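Local coordinates for polyketide synthase (Synechococcus sp., PDB 4GOX), which probably transfers a sulfo group from the donor PAPS to a polyketide intermediate as one domain of an olefin synthase in hydrocarbon biosynthesis, at residues Trp15-His20 with Ser142-Asp147; Pro53-Leu58 with Ser74-Gly79. One frame throughout, in Å; residues are numbered along the deposited sequence.

Interaction 1 of 2, residues Trp15-His20 with Ser142-Asp147; sequences WQKPDH and SEILFD
Ile144, near the end of helix 136-145, shows how one branched side chain can hold an irregular N-terminal segment, its two arms reaching different parts of Trp15-Pro18. Ile144 CD1 comes up to the indole edge of Trp15, close to the ring plane, and lies 3.7 Å from Trp15 CD1 and equally near Trp15 CB; the two side chains cross at about a right angle. The other branch, CG2, stands anti to the backbone N of Ile144, which carries it toward the backbone at Gln16 and the ring of Pro18, 3.8 Å from Gln16 O and 4.0 Å from Pro18 CD. Pro18 also rests on the helix end, Pro18 CD lying 3.7 Å from Ile144 O and 4.5 Å from Leu145 CD2. Were Ile144 cut back to an alanine, a gap would probably open between indole edge and proline ring, letting residues 15-18 shift. Trp15 has further support from the same helix: Trp15 NE1 hydrogen-bonds to His137 O, and its rings stack with His137 and His141. Ser142 in the helix and Phe146 just beyond it pack on strand 26-30, placing the helix end between this segment and the parallel sheet.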
loop_
_atom_site.group_PDB
_atom_site.type_symbol
_atom_site.label_atom_id
_atom_site.label_comp_id
_atom_site.label_asym_id
_atom_site.label_seq_id
_atom_site.Cartn_x
_atom_site.Cartn_y
_atom_site.Cartn_z
ATOM N N TRP A 15 -10.720 -17.545 6.686
ATOM C CA TRP A 15 -11.490 -16.404 6.230
ATOM C C TRP A 15 -12.915 -16.841 5.889
ATOM O O TRP A 15 -13.110 -17.886 5.263
ATOM C CB TRP A 15 -10.851 -15.766 4.977
ATOM C CG TRP A 15 -9.512 -15.101 5.196
ATOM C CD1 TRP A 15 -8.338 -15.405 4.577
ATOM C CD2 TRP A 15 -9.225 -14.028 6.105
ATOM N NE1 TRP A 15 -7.325 -14.619 5.074
ATOM C CE2 TRP A 15 -7.843 -13.760 6.011
ATOM C CE3 TRP A 15 -9.999 -13.288 7.021
ATOM C CZ2 TRP A 15 -7.226 -12.748 6.754
ATOM C CZ3 TRP A 15 -9.385 -12.286 7.755
ATOM C CH2 TRP A 15 -8.015 -12.025 7.617
ATOM N N GLN A 16 -13.908 -16.037 6.281
ATOM C CA GLN A 16 -15.300 -16.283 5.921
ATOM C C GLN A 16 -15.418 -16.033 4.408
ATOM O O GLN A 16 -15.031 -14.960 3.912
ATOM C CB GLN A 16 -16.234 -15.331 6.684
ATOM C CG GLN A 16 -17.726 -15.606 6.513
ATOM C CD GLN A 16 -18.139 -16.918 7.124
ATOM O OE1 GLN A 16 -18.321 -17.037 8.344
ATOM N NE2 GLN A 16 -18.289 -17.933 6.282
ATOM N N LYS A 17 -15.882 -17.052 3.678
ATOM C CA LYS A 17 -16.091 -16.958 2.239
ATOM C C LYS A 17 -17.417 -16.230 2.024
ATOM O O LYS A 17 -18.428 -16.679 2.557
ATOM C CB LYS A 17 -16.092 -18.353 1.595
ATOM C CG LYS A 17 -14.686 -18.862 1.344
ATOM C CD LYS A 17 -14.674 -20.259 0.745
ATOM C CE LYS A 17 -13.604 -21.145 1.357
ATOM N NZ LYS A 17 -12.225 -20.618 1.154
ATOM N N PRO A 18 -17.441 -15.052 1.354
ATOM C CA PRO A 18 -18.723 -14.343 1.175
ATOM C C PRO A 18 -19.685 -15.136 0.299
ATOM O O PRO A 18 -19.223 -15.901 -0.555
ATOM C CB PRO A 18 -18.308 -13.027 0.509
ATOM C CG PRO A 18 -17.050 -13.347 -0.202
ATOM C CD PRO A 18 -16.340 -14.350 0.661
ATOM N N ASP A 19 -21.009 -14.966 0.516
ATOM C CA ASP A 19 -22.062 -15.645 -0.253
ATOM C C ASP A 19 -21.800 -15.493 -1.750
ATOM O O ASP A 19 -21.837 -16.481 -2.490
ATOM C CB ASP A 19 -23.455 -15.116 0.140
ATOM C CG ASP A 19 -24.041 -15.723 1.414
ATOM O OD1 ASP A 19 -23.298 -16.426 2.143
ATOM O OD2 ASP A 19 -25.246 -15.498 1.679
ATOM N N HIS A 20 -21.439 -14.264 -2.161
ATOM C CA HIS A 20 -21.039 -13.911 -3.517
ATOM C C HIS A 20 -19.817 -12.984 -3.485
ATOM O O HIS A 20 -19.814 -11.980 -2.760
ATOM C CB HIS A 20 -22.197 -13.299 -4.335
ATOM C CG HIS A 20 -23.156 -12.435 -3.563
ATOM N ND1 HIS A 20 -24.496 -12.793 -3.417
ATOM C CD2 HIS A 20 -22.955 -11.240 -2.953
ATOM C CE1 HIS A 20 -25.056 -11.815 -2.718
ATOM N NE2 HIS A 20 -24.170 -10.859 -2.415
ATOM N N SER A 142 -7.767 -11.170 0.061
ATOM C CA SER A 142 -8.168 -10.420 -1.134
ATOM C C SER A 142 -8.756 -11.330 -2.209
ATOM O O SER A 142 -9.829 -11.040 -2.731
ATOM C CB SER A 142 -7.005 -9.605 -1.682
ATOM O OG SER A 142 -7.411 -8.949 -2.872
ATOM N N GLU A 143 -8.076 -12.438 -2.513
ATOM C CA GLU A 143 -8.566 -13.390 -3.499
ATOM C C GLU A 143 -9.860 -14.065 -3.046
ATOM O O GLU A 143 -10.662 -14.455 -3.900
ATOM C CB GLU A 143 -7.474 -14.393 -3.904
ATOM C CG GLU A 143 -6.396 -13.719 -4.753
ATOM C CD GLU A 143 -6.903 -13.160 -6.074
ATOM O OE1 GLU A 143 -7.392 -13.959 -6.904
ATOM O OE2 GLU A 143 -6.837 -11.925 -6.269
ATOM N N ILE A 144 -10.097 -14.141 -1.714
ATOM C CA ILE A 144 -11.346 -14.654 -1.157
ATOM C C ILE A 144 -12.489 -13.638 -1.366
ATOM O O ILE A 144 -13.583 -14.023 -1.771
ATOM C CB ILE A 144 -11.156 -15.109 0.331
ATOM C CG1 ILE A 144 -10.585 -16.553 0.364
ATOM C CG2 ILE A 144 -12.464 -15.038 1.147
ATOM C CD1 ILE A 144 -9.777 -16.929 1.578
ATOM N N LEU A 145 -12.232 -12.348 -1.116
ATOM C CA LEU A 145 -13.257 -11.289 -1.206
ATOM C C LEU A 145 -13.592 -10.756 -2.600
ATOM O O LEU A 145 -14.731 -10.346 -2.820
ATOM C CB LEU A 145 -12.884 -10.081 -0.320
ATOM C CG LEU A 145 -12.727 -10.301 1.190
ATOM C CD1 LEU A 145 -12.138 -9.055 1.841
ATOM C CD2 LEU A 145 -14.058 -10.701 1.852
ATOM N N PHE A 146 -12.608 -10.709 -3.508
ATOM C CA PHE A 146 -12.746 -10.072 -4.823
ATOM C C PHE A 146 -12.500 -10.959 -6.025
ATOM O O PHE A 146 -11.614 -11.816 -5.998
ATOM C CB PHE A 146 -11.785 -8.876 -4.908
ATOM C CG PHE A 146 -11.861 -7.929 -3.735
ATOM C CD1 PHE A 146 -12.919 -7.031 -3.610
ATOM C CD2 PHE A 146 -10.848 -7.900 -2.780
ATOM C CE1 PHE A 146 -12.985 -6.155 -2.528
ATOM C CE2 PHE A 146 -10.910 -7.011 -1.712
ATOM C CZ PHE A 146 -11.982 -6.153 -1.588
ATOM N N ASP A 147 -13.226 -10.679 -7.116
ATOM C CA ASP A 147 -13.089 -11.381 -8.392
ATOM C C ASP A 147 -11.992 -10.757 -9.223
ATOM O O ASP A 147 -11.241 -11.472 -9.884
ATOM C CB ASP A 147 -14.390 -11.248 -9.212
ATOM C CG ASP A 147 -15.487 -12.265 -8.952
ATOM O OD1 ASP A 147 -16.624 -12.037 -9.424
ATOM O OD2 ASP A 147 -15.191 -13.328 -8.342
#

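Interaction 2 of 2, residues Pro53-Leu58 with Ser74-Gly79; sequences PPELHL and SHLGEG
Pro54-His57 and Gly77-Gly79 come together as a loop and a turn that leads into helix 79-88, with CA atoms 4.7 Å apart at Pro54 and Gly79 and 5.0 Å apart at His57 and Gly77. Glycine makes this proximity possible: Gly79 CA lies 3.4 Å from Glu55 O in a CA-H...O contact, and a side chain at Gly79 would run into the carbonyls of Pro54 and Glu55. The Pro54 ring closes on the same glycine, Pro54 CG 3.8 Å from Gly79 CA. Farther along, Leu76 lies over one face of the His57 imidazole in a CH-pi contact, Leu76 CD2 standing 3.8 Å from the His57 ring centroid and 20° off the normal, displaced toward the NE2-CD2 edge. With CG anti to the backbone N at His57 (chi1 -153°) and at Leu76 (chi1 171°), the two side chains meet beside the Gly77 backbone. The Pro53-Leu58 loop leaves edge strand 50-51 of the parallel sheet of this P-loop-type sulfotransferase fold, on the side where the Glu55 side chain lies about 6 Å from bound adenosine-3'-5'-diphosphate. Leu76 and Gly77 are central in a type II beta turn from His75 to Glu78, Gly77 having positive phi. An ST turn at Ser74 and a 2.7 Å hydrogen bond from His75 ND1 to Glu78 OE2 brace it. Glu55, whose OE2 skirts Leu76 CD1, forms a salt bridge through OE1 with Lys128. Arg67 of helix 64-71 hydrogen-bonds to the carbonyls of Leu56, His57 and Gly77.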
loop_
_atom_site.group_PDB
_atom_site.type_symbol
_atom_site.label_atom_id
_atom_site.label_comp_id
_atom_site.label_asym_id
_atom_site.label_seq_id
_atom_site.Cartn_x
_atom_site.Cartn_y
_atom_site.Cartn_z
ATOM N N PRO A 53 -6.843 6.890 -0.895
ATOM C CA PRO A 53 -6.766 7.541 0.420
ATOM C C PRO A 53 -5.582 7.096 1.268
ATOM O O PRO A 53 -4.920 6.132 0.893
ATOM C CB PRO A 53 -8.093 7.109 1.079
ATOM C CG PRO A 53 -8.359 5.760 0.504
ATOM C CD PRO A 53 -7.877 5.824 -0.912
ATOM N N PRO A 54 -5.353 7.704 2.467
ATOM C CA PRO A 54 -4.329 7.155 3.378
ATOM C C PRO A 54 -4.777 5.767 3.883
ATOM O O PRO A 54 -5.956 5.433 3.773
ATOM C CB PRO A 54 -4.284 8.170 4.522
ATOM C CG PRO A 54 -5.555 8.909 4.457
ATOM C CD PRO A 54 -6.057 8.863 3.067
ATOM N N GLU A 55 -3.834 4.949 4.372
ATOM C CA GLU A 55 -4.035 3.560 4.823
ATOM C C GLU A 55 -5.368 3.238 5.501
ATOM O O GLU A 55 -5.596 3.646 6.645
ATOM C CB GLU A 55 -2.873 3.101 5.715
ATOM C CG GLU A 55 -1.671 2.649 4.908
ATOM C CD GLU A 55 -0.328 2.854 5.568
ATOM O OE1 GLU A 55 0.560 3.443 4.911
ATOM O OE2 GLU A 55 -0.123 2.337 6.690
ATOM N N LEU A 56 -6.243 2.510 4.770
ATOM C CA LEU A 56 -7.531 2.006 5.268
ATOM C C LEU A 56 -7.339 0.916 6.321
ATOM O O LEU A 56 -8.108 0.846 7.286
ATOM C CB LEU A 56 -8.372 1.476 4.087
ATOM C CG LEU A 56 -8.732 2.522 3.006
ATOM C CD1 LEU A 56 -9.237 1.843 1.745
ATOM C CD2 LEU A 56 -9.817 3.509 3.519
ATOM N N HIS A 57 -6.302 0.046 6.141
ATOM C CA HIS A 57 -5.989 -1.064 7.053
ATOM C C HIS A 57 -7.214 -1.941 7.349
ATOM O O HIS A 57 -7.626 -2.073 8.500
ATOM C CB HIS A 57 -5.251 -0.594 8.343
ATOM C CG HIS A 57 -4.387 -1.679 8.933
ATOM N ND1 HIS A 57 -3.374 -2.287 8.190
ATOM C CD2 HIS A 57 -4.467 -2.300 10.136
ATOM C CE1 HIS A 57 -2.846 -3.206 8.983
ATOM N NE2 HIS A 57 -3.473 -3.254 10.163
ATOM N N LEU A 58 -7.838 -2.473 6.285
ATOM C CA LEU A 58 -9.060 -3.300 6.361
ATOM C C LEU A 58 -8.812 -4.807 6.128
ATOM O O LEU A 58 -9.356 -5.638 6.846
ATOM C CB LEU A 58 -10.052 -2.810 5.294
ATOM C CG LEU A 58 -10.696 -1.421 5.526
ATOM C CD1 LEU A 58 -11.409 -0.931 4.252
ATOM C CD2 LEU A 58 -11.669 -1.484 6.709
ATOM N N SER A 74 -4.667 2.645 18.865
ATOM C CA SER A 74 -3.736 2.905 17.765
ATOM C C SER A 74 -4.295 3.791 16.666
ATOM O O SER A 74 -5.458 3.647 16.261
ATOM C CB SER A 74 -3.234 1.591 17.170
ATOM O OG SER A 74 -2.422 1.794 16.024
ATOM N N HIS A 75 -3.440 4.682 16.160
ATOM C CA HIS A 75 -3.797 5.604 15.094
ATOM C C HIS A 75 -3.823 4.942 13.718
ATOM O O HIS A 75 -4.384 5.521 12.785
ATOM C CB HIS A 75 -2.898 6.846 15.131
ATOM C CG HIS A 75 -2.942 7.567 16.446
ATOM N ND1 HIS A 75 -4.147 7.908 17.049
ATOM C CD2 HIS A 75 -1.927 7.998 17.227
ATOM C CE1 HIS A 75 -3.825 8.521 18.174
ATOM N NE2 HIS A 75 -2.501 8.604 18.325
ATOM N N LEU A 76 -3.241 3.723 13.590
ATOM C CA LEU A 76 -3.228 2.941 12.354
ATOM C C LEU A 76 -4.674 2.608 11.985
ATOM O O LEU A 76 -5.420 2.121 12.827
ATOM C CB LEU A 76 -2.366 1.657 12.531
ATOM C CG LEU A 76 -2.396 0.574 11.412
ATOM C CD1 LEU A 76 -1.896 1.106 10.042
ATOM C CD2 LEU A 76 -1.581 -0.646 11.818
ATOM N N GLY A 77 -5.070 2.931 10.761
ATOM C CA GLY A 77 -6.437 2.718 10.292
ATOM C C GLY A 77 -7.295 3.980 10.265
ATOM O O GLY A 77 -8.384 3.974 9.680
ATOM N N GLU A 78 -6.798 5.086 10.873
ATOM C CA GLU A 78 -7.444 6.413 10.880
ATOM C C GLU A 78 -7.687 6.925 9.451
ATOM O O GLU A 78 -8.510 7.825 9.255
ATOM C CB GLU A 78 -6.604 7.436 11.657
ATOM C CG GLU A 78 -7.049 7.613 13.097
ATOM C CD GLU A 78 -6.071 8.306 14.029
ATOM O OE1 GLU A 78 -5.175 9.035 13.541
ATOM O OE2 GLU A 78 -6.213 8.124 15.260
ATOM N N GLY A 79 -6.987 6.338 8.479
ATOM C CA GLY A 79 -7.154 6.645 7.068
ATOM C C GLY A 79 -8.554 6.326 6.578
ATOM O O GLY A 79 -9.018 6.918 5.594
#

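Followed from the N terminus, the chain first passes through residues 15-20, which lead into strand 26-30, and meets their partner only 122 residues later, at the end of helix 136-145. Interaction 1 thus closes, at the surface, a long loop that takes in much of the fold. Interaction 2 is a short closure lying wholly within that loop: from residues 53-58, after strand 50-51, the chain runs through helix 64-71 and returns at residues 74-79, where helix 79-88 starts. The two closures nest without crossing. The centres of interaction 1 and interaction 2 are about 21 Å apart, and they do not touch. One ties the N-terminal segment to a helix beside the sheet; the other joins, in a buried contact, the connections before and after helix 64-71.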